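Local coordinates for SusD-like protein BACOVA_02651 (Bacteroides ovatus, PDB 5E76) that binds xyloglucan at the bacterial cell surface, probably before the polysaccharide is imported into the periplasm for degradation, at residues D26-S31 and N252-D257; V33-G38 and P50-F55; M43-N48 and W271-G276; N434-Y439 and E469-P474. One frame throughout, in Å; residues are numbered along the deposited sequence.

Contact 1. Residues D26-S31 and N252-D257. With BGC (beta-D-glucopyranose), chain B; XYS (alpha-D-xylopyranose), chain C.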
# COMPACT_ATOMS: atom_id res chain seq x y z
N ASP A 26 -9.07 5.72 -10.96
CA ASP A 26 -9.20 7.00 -10.27
C ASP A 26 -8.33 7.04 -8.97
O ASP A 26 -7.62 8.02 -8.67
CB ASP A 26 -10.67 7.24 -9.94
CG ASP A 26 -11.55 7.46 -11.19
OD1 ASP A 26 -11.08 7.23 -12.33
OD2 ASP A 26 -12.74 7.85 -11.01
N TYR A 27 -8.40 5.98 -8.19
CA TYR A 27 -7.45 5.79 -7.06
C TYR A 27 -5.97 5.78 -7.53
O TYR A 27 -5.14 6.57 -7.06
CB TYR A 27 -7.77 4.48 -6.32
CG TYR A 27 -6.84 4.17 -5.19
CD1 TYR A 27 -6.54 5.13 -4.24
CD2 TYR A 27 -6.29 2.89 -5.03
CE1 TYR A 27 -5.72 4.86 -3.20
CE2 TYR A 27 -5.45 2.61 -3.98
CZ TYR A 27 -5.17 3.60 -3.08
OH TYR A 27 -4.35 3.40 -2.02
N ASN A 28 -5.67 4.90 -8.47
CA ASN A 28 -4.26 4.61 -8.81
C ASN A 28 -3.62 5.75 -9.60
O ASN A 28 -2.41 5.92 -9.56
CB ASN A 28 -4.12 3.30 -9.59
CG ASN A 28 -2.67 2.85 -9.70
OD1 ASN A 28 -2.12 2.29 -8.76
ND2 ASN A 28 -2.06 3.10 -10.84
N GLN A 29 -4.46 6.55 -10.27
CA GLN A 29 -4.01 7.64 -11.13
C GLN A 29 -2.97 8.54 -10.44
O GLN A 29 -2.04 9.03 -11.07
CB GLN A 29 -5.20 8.49 -11.61
CG GLN A 29 -4.75 9.77 -12.34
CD GLN A 29 -5.88 10.63 -12.96
OE1 GLN A 29 -7.08 10.39 -12.75
NE2 GLN A 29 -5.48 11.64 -13.72
N ARG A 30 -3.15 8.75 -9.14
CA ARG A 30 -2.32 9.68 -8.39
C ARG A 30 -2.45 9.54 -6.87
O ARG A 30 -1.45 9.38 -6.18
CB ARG A 30 -2.64 11.12 -8.78
CG ARG A 30 -2.15 12.14 -7.75
CD ARG A 30 -1.98 13.53 -8.34
NE ARG A 30 -0.99 13.52 -9.39
CZ ARG A 30 -0.95 14.36 -10.42
NH1 ARG A 30 -1.86 15.32 -10.53
NH2 ARG A 30 -0.00 14.25 -11.34
N SER A 31 -3.67 9.64 -6.36
CA SER A 31 -3.93 9.82 -4.94
C SER A 31 -3.27 8.73 -4.10
O SER A 31 -2.83 8.98 -2.99
CB SER A 31 -5.42 9.81 -4.71
OG SER A 31 -6.01 8.58 -5.09
N ASN A 252 -1.11 2.67 -16.05
CA ASN A 252 -0.52 3.11 -14.80
C ASN A 252 0.10 4.49 -15.00
O ASN A 252 1.15 4.61 -15.61
CB ASN A 252 0.53 2.09 -14.37
CG ASN A 252 1.09 2.33 -13.00
OD1 ASN A 252 0.96 3.40 -12.42
ND2 ASN A 252 1.73 1.32 -12.48
N THR A 253 -0.55 5.53 -14.50
CA THR A 253 -0.13 6.89 -14.78
C THR A 253 0.89 7.48 -13.81
O THR A 253 1.22 8.67 -13.89
CB THR A 253 -1.36 7.80 -14.81
OG1 THR A 253 -2.15 7.50 -13.66
CG2 THR A 253 -2.19 7.52 -16.05
N LEU A 254 1.40 6.64 -12.91
CA LEU A 254 2.21 7.13 -11.79
C LEU A 254 3.64 7.50 -12.19
O LEU A 254 4.33 8.19 -11.44
CB LEU A 254 2.23 6.09 -10.65
CG LEU A 254 0.88 5.89 -9.91
CD1 LEU A 254 0.98 4.78 -8.87
CD2 LEU A 254 0.41 7.19 -9.26
N LEU A 255 4.07 7.06 -13.37
CA LEU A 255 5.46 7.24 -13.82
C LEU A 255 6.07 8.64 -13.61
O LEU A 255 7.15 8.78 -13.03
CB LEU A 255 5.54 6.89 -15.30
CG LEU A 255 6.92 6.75 -15.90
CD1 LEU A 255 7.47 5.39 -15.51
CD2 LEU A 255 6.83 6.92 -17.38
N SER A 256 5.38 9.67 -14.10
CA SER A 256 5.92 11.04 -14.14
C SER A 256 5.87 11.69 -12.78
O SER A 256 6.62 12.65 -12.52
CB SER A 256 5.17 11.92 -15.15
OG SER A 256 5.21 11.41 -16.48
N ASP A 257 4.95 11.20 -11.95
CA ASP A 257 4.84 11.61 -10.55
C ASP A 257 5.96 10.98 -9.67
O ASP A 257 6.34 11.56 -8.65
CB ASP A 257 3.48 11.19 -9.94
CG ASP A 257 2.29 11.97 -10.49
OD1 ASP A 257 2.46 12.91 -11.31
OD2 ASP A 257 1.16 11.64 -10.08
C2 BGC B . -1.61 15.90 -14.67
C3 BGC B . -0.86 17.15 -14.44
C4 BGC B . 0.18 17.30 -15.45
C5 BGC B . -0.45 17.35 -16.78
C6 BGC B . 0.58 17.67 -17.85
C1 BGC B . -2.29 15.93 -16.06
O2 BGC B . -2.58 15.74 -13.63
O3 BGC B . -0.31 17.14 -13.08
O4 BGC B . 0.92 18.54 -15.25
O5 BGC B . -1.12 16.07 -17.04
O6 BGC B . 0.26 16.98 -19.03
C1 XYS C . 0.37 17.49 -9.73
C2 XYS C . -0.82 18.44 -9.70
C3 XYS C . -0.43 19.80 -9.14
C4 XYS C . 0.34 19.65 -7.83
C5 XYS C . 1.45 18.62 -7.96
O2 XYS C . -1.33 18.61 -11.03
O3 XYS C . -1.60 20.59 -8.92
O4 XYS C . 0.89 20.91 -7.45
O5 XYS C . 0.92 17.38 -8.42
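Two torsions bring the guanidinium of Arg30 to the carboxylate of Asp257: CG points away from the backbone N (chi1 161°), and a bend about the CG-CD bond (chi3 -61°) swings NE over. The result is a side-on salt bridge at the xyloglucan pocket, joining helix 25-38 of this SusD-family protein to the short helix 255-258. Arg30 NE donates to Asp257 OD2 at 2.9 Å and Arg30 NH2 to Asp257 OD1 at 2.8 Å, with guanidinium and carboxylate planes 32° apart. OD1 also accepts from Trp271 NE1, so the carboxylate fixes a second residue of the pocket. Arginine suits its place because its remaining N-H groups reach the ligand: Arg30 NH1 makes a weak bond to O2 of the chain B glucose at 3.2 Å, and C1 of the xylose lies over one guanidinium face. Replacing Arg30 with a leucine would probably leave the buried Asp257 charge without its mate and take donors away from the glucose.

Beneath this polar layer the branched end of Leu254 packs on the helix backbone, CD2 3.1 Å from Asn28 O. Asn28 ND2 makes a weak bond to Asn252 OD1, while Asn28 OD1 and Asn252 ND2 are held more firmly by Thr347 OG1 and Leu345 O. Thr253 OG1 donates in the carbonyl plane to a lone pair of Gln29 O, 3.0 Å away.

Contact 2. Residues V33-G38 and P50-F55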
# COMPACT_ATOMS: atom_id res chain seq x y z
N VAL A 33 -0.45 7.62 -4.07
CA VAL A 33 0.90 7.93 -3.62
C VAL A 33 0.93 8.85 -2.38
O VAL A 33 1.51 8.47 -1.38
CB VAL A 33 1.72 8.55 -4.80
CG1 VAL A 33 3.12 8.98 -4.39
CG2 VAL A 33 1.86 7.54 -5.87
N PRO A 34 0.31 10.05 -2.43
CA PRO A 34 0.32 10.90 -1.23
C PRO A 34 -0.41 10.27 -0.05
O PRO A 34 -0.03 10.49 1.09
CB PRO A 34 -0.39 12.18 -1.71
CG PRO A 34 -1.13 11.81 -2.85
CD PRO A 34 -0.40 10.72 -3.54
N ILE A 35 -1.43 9.47 -0.32
CA ILE A 35 -2.23 8.90 0.75
C ILE A 35 -1.59 7.62 1.34
O ILE A 35 -1.47 7.49 2.56
CB ILE A 35 -3.63 8.57 0.27
CG1 ILE A 35 -4.35 9.87 -0.11
CG2 ILE A 35 -4.42 7.87 1.37
CD1 ILE A 35 -5.67 9.66 -0.66
N GLY A 36 -1.25 6.69 0.46
CA GLY A 36 -0.76 5.40 0.84
C GLY A 36 0.65 5.51 1.40
O GLY A 36 0.96 4.91 2.43
N SER A 37 1.50 6.28 0.72
CA SER A 37 2.90 6.39 1.10
C SER A 37 3.28 7.76 1.69
O SER A 37 4.05 7.83 2.61
CB SER A 37 3.82 6.07 -0.12
OG SER A 37 3.92 4.69 -0.45
N GLY A 38 2.80 8.86 1.17
CA GLY A 38 3.12 10.15 1.77
C GLY A 38 2.64 10.38 3.20
O GLY A 38 3.36 10.91 4.05
N PRO A 50 2.48 18.21 0.34
CA PRO A 50 3.11 17.99 1.66
C PRO A 50 2.06 17.71 2.75
O PRO A 50 2.31 17.00 3.75
CB PRO A 50 3.85 19.31 1.92
CG PRO A 50 3.09 20.37 1.05
CD PRO A 50 2.66 19.59 -0.16
N GLN A 51 0.86 18.25 2.54
CA GLN A 51 -0.12 18.32 3.61
C GLN A 51 -0.43 16.93 4.19
O GLN A 51 -0.68 16.81 5.39
CB GLN A 51 -1.42 19.03 3.13
CG GLN A 51 -2.08 18.42 1.89
CD GLN A 51 -1.64 19.06 0.55
OE1 GLN A 51 -0.49 19.49 0.37
NE2 GLN A 51 -2.58 19.09 -0.41
N PHE A 52 -0.39 15.90 3.35
CA PHE A 52 -0.61 14.53 3.78
C PHE A 52 0.47 14.10 4.78
O PHE A 52 0.20 13.37 5.78
CB PHE A 52 -0.64 13.62 2.55
CG PHE A 52 -1.92 13.69 1.78
CD1 PHE A 52 -2.09 14.59 0.74
CD2 PHE A 52 -2.96 12.85 2.10
CE1 PHE A 52 -3.29 14.64 0.04
CE2 PHE A 52 -4.16 12.91 1.43
CZ PHE A 52 -4.33 13.80 0.39
N VAL A 53 1.70 14.53 4.54
CA VAL A 53 2.83 14.17 5.42
C VAL A 53 2.73 14.93 6.72
O VAL A 53 3.06 14.41 7.78
CB VAL A 53 4.23 14.48 4.80
CG1 VAL A 53 5.37 14.04 5.75
CG2 VAL A 53 4.41 13.80 3.44
N THR A 54 2.29 16.18 6.63
CA THR A 54 2.33 17.11 7.76
C THR A 54 0.99 17.23 8.47
O THR A 54 0.84 18.02 9.41
CB THR A 54 2.75 18.52 7.31
OG1 THR A 54 1.76 19.03 6.41
CG2 THR A 54 4.08 18.49 6.62
N PHE A 55 0.01 16.45 8.03
CA PHE A 55 -1.35 16.47 8.61
C PHE A 55 -2.06 17.84 8.52
O PHE A 55 -2.60 18.34 9.48
CB PHE A 55 -1.31 16.00 10.08
CG PHE A 55 -1.08 14.55 10.24
CD1 PHE A 55 -2.15 13.68 10.30
CD2 PHE A 55 0.20 14.03 10.31
CE1 PHE A 55 -1.94 12.30 10.46
CE2 PHE A 55 0.40 12.67 10.45
CZ PHE A 55 -0.67 11.81 10.52
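Phe52 is the first residue of 50-55 to meet helix 25-38, and it does most of the work. Its CG lies opposite the carbonyl carbon (chi1 -77°), which carries the ring forward onto the last turns of the helix. CB of Pro34 sits over one face of the Phe52 ring, 4.2 Å from the centroid and 25° off the normal, a CH-pi contact for which the compact, rigid proline ring offers its CB. CG1 of Ile35 comes in obliquely at 3.4 Å from CE2 of Phe52, a close fit, while at the root of the side chain CB of Phe52 rests 3.5 Å from Pro34 O. With an alanine at Phe52, Pro34 and Ile35 would probably lose their shared partner and a gap would open between the two helices.

Val53 follows, beside the end of the helix, with its CG2 branch 3.1 Å from Gly38 O. The CA of Val53 makes a CA-H...O contact with that same Gly38 O at 3.6 Å. Gly38 suits this spot because a beta carbon there would run into Pro34 O. The helix is irregular here: Val33 O accepts from the backbone N of both Ser37 and Gly38, making a wide pi-type turn, and Pro34 has no N-H to bond to the turn before.

No hydrogen bond spans the two segments, so the short helix 51-54 is held against helix 25-38 by buried apolar surface and CH contacts, an interaction that depends on shape more than on charge.

Contact 3. Residues M43-N48 and W271-G276. With BGC (beta-D-glucopyranose), chain D; BGC (beta-D-glucopyranose), chain E; BGC (beta-D-glucopyranose), chain F; BGC (beta-D-glucopyranose), chain G.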
# COMPACT_ATOMS: atom_id res chain seq x y z
N MET A 43 8.06 9.30 2.14
CA MET A 43 8.83 10.27 1.37
C MET A 43 8.08 11.61 1.38
O MET A 43 6.97 11.71 1.90
CB MET A 43 9.07 9.74 -0.05
CG MET A 43 8.02 10.14 -1.06
SD MET A 43 6.31 10.06 -0.52
CE MET A 43 5.82 8.41 -0.47
N TYR A 44 8.67 12.65 0.80
CA TYR A 44 8.18 13.99 1.07
C TYR A 44 8.64 15.00 0.03
O TYR A 44 9.76 14.89 -0.50
CB TYR A 44 8.64 14.42 2.45
CG TYR A 44 8.34 15.86 2.76
CD1 TYR A 44 7.01 16.34 2.88
CD2 TYR A 44 9.37 16.76 2.95
CE1 TYR A 44 6.75 17.66 3.17
CE2 TYR A 44 9.13 18.09 3.23
CZ TYR A 44 7.82 18.53 3.35
OH TYR A 44 7.61 19.86 3.64
N SER A 45 7.78 15.99 -0.21
CA SER A 45 8.08 17.15 -1.01
C SER A 45 7.23 18.35 -0.57
O SER A 45 6.00 18.25 -0.45
CB SER A 45 7.80 16.87 -2.48
OG SER A 45 8.01 18.05 -3.24
N PRO A 46 7.89 19.49 -0.35
CA PRO A 46 7.09 20.67 -0.02
C PRO A 46 6.20 21.08 -1.20
O PRO A 46 5.21 21.79 -1.01
CB PRO A 46 8.13 21.75 0.29
CG PRO A 46 9.39 21.01 0.53
CD PRO A 46 9.34 19.77 -0.30
N TRP A 47 6.53 20.61 -2.40
CA TRP A 47 5.87 21.08 -3.61
C TRP A 47 5.02 19.97 -4.23
O TRP A 47 4.35 20.21 -5.22
CB TRP A 47 6.92 21.62 -4.62
CG TRP A 47 7.84 22.61 -3.94
CD1 TRP A 47 7.49 23.83 -3.40
CD2 TRP A 47 9.23 22.44 -3.65
NE1 TRP A 47 8.57 24.42 -2.81
CE2 TRP A 47 9.66 23.60 -2.96
CE3 TRP A 47 10.17 21.42 -3.92
CZ2 TRP A 47 10.98 23.78 -2.52
CZ3 TRP A 47 11.49 21.60 -3.50
CH2 TRP A 47 11.89 22.77 -2.80
N ASN A 48 5.04 18.77 -3.65
CA ASN A 48 4.10 17.72 -4.07
C ASN A 48 3.22 17.22 -2.91
O ASN A 48 3.47 16.15 -2.35
CB ASN A 48 4.82 16.54 -4.71
CG ASN A 48 5.39 16.85 -6.09
OD1 ASN A 48 5.22 17.95 -6.61
ND2 ASN A 48 6.08 15.87 -6.69
N TRP A 271 8.53 14.80 -13.40
CA TRP A 271 8.61 16.01 -12.59
C TRP A 271 8.62 15.79 -11.09
O TRP A 271 8.56 16.75 -10.34
CB TRP A 271 7.41 16.92 -12.93
CG TRP A 271 6.14 16.16 -12.87
CD1 TRP A 271 5.53 15.68 -11.75
CD2 TRP A 271 5.32 15.77 -13.98
NE1 TRP A 271 4.39 15.00 -12.09
CE2 TRP A 271 4.23 15.05 -13.44
CE3 TRP A 271 5.39 15.96 -15.36
CZ2 TRP A 271 3.22 14.53 -14.25
CZ3 TRP A 271 4.39 15.44 -16.16
CH2 TRP A 271 3.32 14.73 -15.61
N SER A 272 8.66 14.54 -10.63
CA SER A 272 8.69 14.27 -9.18
C SER A 272 9.73 15.08 -8.42
O SER A 272 10.88 15.18 -8.81
CB SER A 272 8.96 12.79 -8.89
OG SER A 272 8.51 12.48 -7.56
N SER A 273 9.31 15.68 -7.32
CA SER A 273 10.20 16.37 -6.42
C SER A 273 10.20 15.68 -5.06
O SER A 273 10.64 16.24 -4.05
CB SER A 273 9.77 17.81 -6.29
OG SER A 273 8.37 17.81 -6.05
N TYR A 274 9.68 14.46 -5.06
CA TYR A 274 9.63 13.64 -3.84
C TYR A 274 11.03 13.21 -3.44
O TYR A 274 11.85 12.86 -4.31
CB TYR A 274 8.78 12.40 -4.07
CG TYR A 274 7.29 12.63 -3.97
CD1 TYR A 274 6.76 13.41 -2.96
CD2 TYR A 274 6.43 12.03 -4.87
CE1 TYR A 274 5.40 13.61 -2.85
CE2 TYR A 274 5.06 12.21 -4.76
CZ TYR A 274 4.55 13.00 -3.74
OH TYR A 274 3.20 13.19 -3.65
N ASN A 275 11.30 13.24 -2.14
CA ASN A 275 12.50 12.60 -1.58
C ASN A 275 12.20 11.75 -0.36
O ASN A 275 11.44 12.16 0.53
CB ASN A 275 13.54 13.66 -1.25
CG ASN A 275 14.14 14.27 -2.49
OD1 ASN A 275 15.00 13.66 -3.15
ND2 ASN A 275 13.64 15.46 -2.86
N GLY A 276 12.76 10.55 -0.36
CA GLY A 276 12.72 9.67 0.78
C GLY A 276 12.98 10.48 2.03
O GLY A 276 13.89 11.31 2.07
C2 BGC D . 8.64 24.43 -7.03
C3 BGC D . 9.99 25.03 -6.84
C4 BGC D . 11.02 24.05 -6.46
C5 BGC D . 11.04 22.95 -7.46
C6 BGC D . 12.22 21.99 -7.30
C1 BGC D . 8.64 23.10 -7.81
O2 BGC D . 7.86 25.33 -7.79
O3 BGC D . 9.84 26.08 -5.82
O4 BGC D . 12.34 24.70 -6.38
O5 BGC D . 9.78 22.21 -7.31
O6 BGC D . 12.18 21.02 -8.33
C2 BGC E . 6.48 19.63 -9.96
C3 BGC E . 6.74 20.48 -8.78
C4 BGC E . 7.11 21.83 -9.20
C5 BGC E . 6.06 22.47 -10.01
C6 BGC E . 6.58 23.80 -10.50
C1 BGC E . 5.28 20.21 -10.74
O2 BGC E . 6.22 18.29 -9.56
O3 BGC E . 7.81 19.88 -7.96
O4 BGC E . 7.34 22.69 -8.05
O5 BGC E . 5.70 21.62 -11.15
O6 BGC E . 6.00 24.16 -11.74
C2 BGC F . 2.80 19.86 -14.81
C3 BGC F . 4.09 20.02 -14.01
C4 BGC F . 3.83 19.85 -12.52
C5 BGC F . 3.02 18.59 -12.24
C6 BGC F . 2.70 18.46 -10.76
C1 BGC F . 2.05 18.60 -14.40
O2 BGC F . 3.11 19.79 -16.21
O3 BGC F . 4.65 21.31 -14.26
O4 BGC F . 5.08 19.78 -11.82
O5 BGC F . 1.81 18.63 -12.99
O6 BGC F . 1.44 17.79 -10.59
C2 BGC G . 14.69 25.31 -5.55
C3 BGC G . 15.36 25.88 -4.35
C4 BGC G . 14.78 27.16 -3.94
C5 BGC G . 13.33 27.02 -3.69
C6 BGC G . 12.76 28.37 -3.28
C1 BGC G . 13.17 25.15 -5.33
O2 BGC G . 15.26 24.03 -5.86
O3 BGC G . 16.79 26.10 -4.64
O4 BGC G . 15.45 27.62 -2.72
O5 BGC G . 12.62 26.51 -4.86
O6 BGC G . 11.39 28.42 -3.60
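Ser273 and Ser45 join hydroxyls across the contact, OG to OG at 2.8 Å, and Ser273 OG is at the same time hydrogen-bonded to O3 of the chain E glucose at 2.9 Å. Two tryptophans complete this first shell, gripping glucoses on either side of that one along the glucan backbone. Trp47 spreads its indole beneath the chain D glucose, whose C4 stands 3.6 Å above the centre of the ring system, and reaches on with CH2 to the chain G glucose. Trp271, its NE1 held by Asp257 OD1, lays a face under C5 of the chain F glucose. Flat, wide and largely apolar, the indoles suit the hydrogen-bearing carbons of a sugar.

Behind this layer, Ser45 sets the loop. With OG turned away from its own backbone N (chi1 176°), Ser45 accepts from Trp47 N at 3.1 Å, an ST turn that places the indole; Pro46 CB backs the ring's opposite face. Deeper in, Tyr44 and Asn275 form an antiparallel hydrogen-bonded pair, in which Tyr44 N to Asn275 O and Asn275 N to Tyr44 O are both 2.8 Å, and Met43 pairs with Gly276 next to it. The Tyr274 ring is wedged between Met43 and Asn48: SD lies over one face, 4.3 Å from the centroid, as a Met-aromatic contact, and the Asn48 side chain covers the other.

The chemistry is that of binding a neutral polysaccharide: the aromatic platforms probably supply much of the affinity, the shared hydroxyl probably adds direction, and a short antiparallel pairing joins the two segments that carry them.

Contact 4. Residues N434-Y439 and E469-P474. With NA (sodium ion), chain I.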
# COMPACT_ATOMS: atom_id res chain seq x y z
N ASN A 434 7.11 11.87 16.07
CA ASN A 434 8.55 11.75 16.13
C ASN A 434 9.03 11.07 14.91
O ASN A 434 9.72 10.06 14.98
CB ASN A 434 8.97 11.01 17.40
CG ASN A 434 8.81 11.87 18.62
OD1 ASN A 434 9.69 12.68 18.95
ND2 ASN A 434 7.66 11.76 19.27
N GLN A 435 8.68 11.68 13.79
CA GLN A 435 8.99 11.19 12.46
C GLN A 435 9.63 12.32 11.63
O GLN A 435 9.69 12.24 10.41
CB GLN A 435 7.72 10.66 11.77
CG GLN A 435 7.41 9.20 12.05
CD GLN A 435 6.30 8.64 11.14
OE1 GLN A 435 5.10 8.87 11.39
NE2 GLN A 435 6.71 7.89 10.10
N TRP A 436 10.10 13.37 12.31
CA TRP A 436 10.61 14.56 11.64
C TRP A 436 9.71 14.93 10.44
O TRP A 436 10.22 15.23 9.37
CB TRP A 436 12.06 14.33 11.21
CG TRP A 436 12.91 14.02 12.41
CD1 TRP A 436 13.34 12.79 12.81
CD2 TRP A 436 13.38 14.94 13.40
NE1 TRP A 436 14.04 12.89 13.97
CE2 TRP A 436 14.09 14.19 14.36
CE3 TRP A 436 13.27 16.32 13.57
CZ2 TRP A 436 14.69 14.77 15.47
CZ3 TRP A 436 13.88 16.90 14.67
CH2 TRP A 436 14.58 16.12 15.61
N ARG A 437 8.39 14.85 10.60
CA ARG A 437 7.47 15.07 9.49
C ARG A 437 7.59 16.51 9.00
O ARG A 437 7.59 17.47 9.78
CB ARG A 437 6.02 14.77 9.89
CG ARG A 437 5.70 13.31 9.82
CD ARG A 437 4.43 13.01 10.54
NE ARG A 437 4.10 11.60 10.47
CZ ARG A 437 3.48 11.04 9.44
NH1 ARG A 437 3.11 11.76 8.36
NH2 ARG A 437 3.23 9.74 9.49
N GLY A 438 7.73 16.65 7.71
CA GLY A 438 7.92 17.97 7.13
C GLY A 438 9.34 18.51 7.21
O GLY A 438 9.58 19.58 6.68
N TYR A 439 10.26 17.78 7.84
CA TYR A 439 11.66 18.22 7.90
C TYR A 439 12.35 17.71 6.68
O TYR A 439 11.97 16.66 6.15
CB TYR A 439 12.39 17.71 9.13
CG TYR A 439 12.02 18.37 10.41
CD1 TYR A 439 10.87 18.00 11.09
CD2 TYR A 439 12.81 19.37 10.96
CE1 TYR A 439 10.51 18.61 12.27
CE2 TYR A 439 12.45 19.98 12.16
CZ TYR A 439 11.31 19.58 12.80
OH TYR A 439 10.92 20.16 13.98
N GLU A 469 19.62 20.04 14.07
CA GLU A 469 19.91 21.48 14.12
C GLU A 469 20.09 22.07 12.73
O GLU A 469 19.84 23.25 12.51
CB GLU A 469 21.17 21.77 14.94
CG GLU A 469 21.41 23.27 15.13
CD GLU A 469 22.72 23.62 15.85
OE1 GLU A 469 23.13 22.91 16.82
OE2 GLU A 469 23.32 24.63 15.43
N TYR A 470 20.53 21.23 11.80
CA TYR A 470 20.78 21.70 10.45
C TYR A 470 19.72 21.22 9.44
O TYR A 470 19.89 21.41 8.23
CB TYR A 470 22.20 21.30 10.05
CG TYR A 470 23.22 21.82 11.06
CD1 TYR A 470 23.73 23.11 10.97
CD2 TYR A 470 23.65 21.02 12.14
CE1 TYR A 470 24.65 23.59 11.92
CE2 TYR A 470 24.55 21.49 13.08
CZ TYR A 470 25.05 22.77 12.96
OH TYR A 470 25.95 23.22 13.89
N TYR A 471 18.62 20.65 9.92
CA TYR A 471 17.52 20.29 9.03
C TYR A 471 16.78 21.56 8.65
O TYR A 471 16.77 22.53 9.41
CB TYR A 471 16.52 19.33 9.68
CG TYR A 471 17.00 17.95 10.03
CD1 TYR A 471 18.22 17.45 9.59
CD2 TYR A 471 16.20 17.12 10.81
CE1 TYR A 471 18.63 16.17 9.92
CE2 TYR A 471 16.61 15.84 11.15
CZ TYR A 471 17.82 15.37 10.70
OH TYR A 471 18.21 14.11 11.04
N THR A 472 16.19 21.55 7.46
CA THR A 472 15.16 22.54 7.08
C THR A 472 13.85 22.21 7.81
O THR A 472 13.18 21.24 7.43
CB THR A 472 14.89 22.56 5.56
OG1 THR A 472 16.11 22.73 4.84
CG2 THR A 472 13.91 23.68 5.17
N ALA A 473 13.50 22.98 8.85
CA ALA A 473 12.28 22.71 9.63
C ALA A 473 11.00 23.35 9.02
O ALA A 473 11.08 24.46 8.49
CB ALA A 473 12.44 23.23 11.07
N PRO A 474 9.84 22.67 9.13
CA PRO A 474 8.55 23.28 8.73
C PRO A 474 8.25 24.51 9.57
O PRO A 474 8.72 24.59 10.70
CB PRO A 474 7.51 22.19 9.00
CG PRO A 474 8.32 20.96 9.56
CD PRO A 474 9.66 21.46 9.96
NA NA I . 8.37 15.20 18.20
O HOH W 1 6.57 16.95 18.28
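Tyr439, Tyr471 and Pro474 bury the most surface here, and the Tyr439 ring is the centre of the packing. Pro474 CD stands 3.6 Å from the centroid of the Tyr439 ring and only 3° off the normal, a CH-pi contact directly over the ring. The opposite face is taken by Trp436 of the same segment, whose CE3 lies 3.7 Å above the Tyr439 ring, so the phenol is sandwiched. Ala473 CB closes in obliquely at 3.4 Å from CE2 of Tyr439, where a small side chain fits. Tyr471 reaches both aromatics: its CB meets the rim of Tyr439, and its ring edge points at the indole face of Trp436 in a T-shaped stack, centroids 5.5 Å apart and planes at 89°. With CG beside the backbone N (chi1 -66°), the Tyr471 ring turns its CD2-CE2 edge to the indole.

A type II turn from Trp436 to Tyr439, closed by Tyr439 N to Trp436 O at 3.0 Å, brings these two residues side by side. Gly438 fills its third position with a positive phi, where a beta carbon would press on Arg437 O and would also clash with Pro474 CG.

Arg437 points away and bonds to Val53 O and Arg39 O, and Asn434 OD1 joins Asn433 O at the sodium ion. The contact thus ties the loop between helix 425-432 and strand 443-446 to the loop that runs from strand 464-466 toward helix 491-496.

Contacts 1, 2 and 3 form one connected block, with centres 10 to 15 Å apart. Helix 25-38 runs through contacts 1 and 2 and leads on to strand 43-44 of contact 3, and helix 51-54 follows that strand. Contacts 1 and 3 interleave along the chain, each tying residues near the N-terminus to residues more than 220 positions later; in this way two distant parts of the sequence build one glycan pocket. Contact 2, local in sequence, packs helix 51-54 back on the end of helix 25-38. Contact 4 comes last in the chain. Its centre is about 27 Å from that of contact 1, but it touches contacts 2 and 3, extending the block toward the outside of the chain.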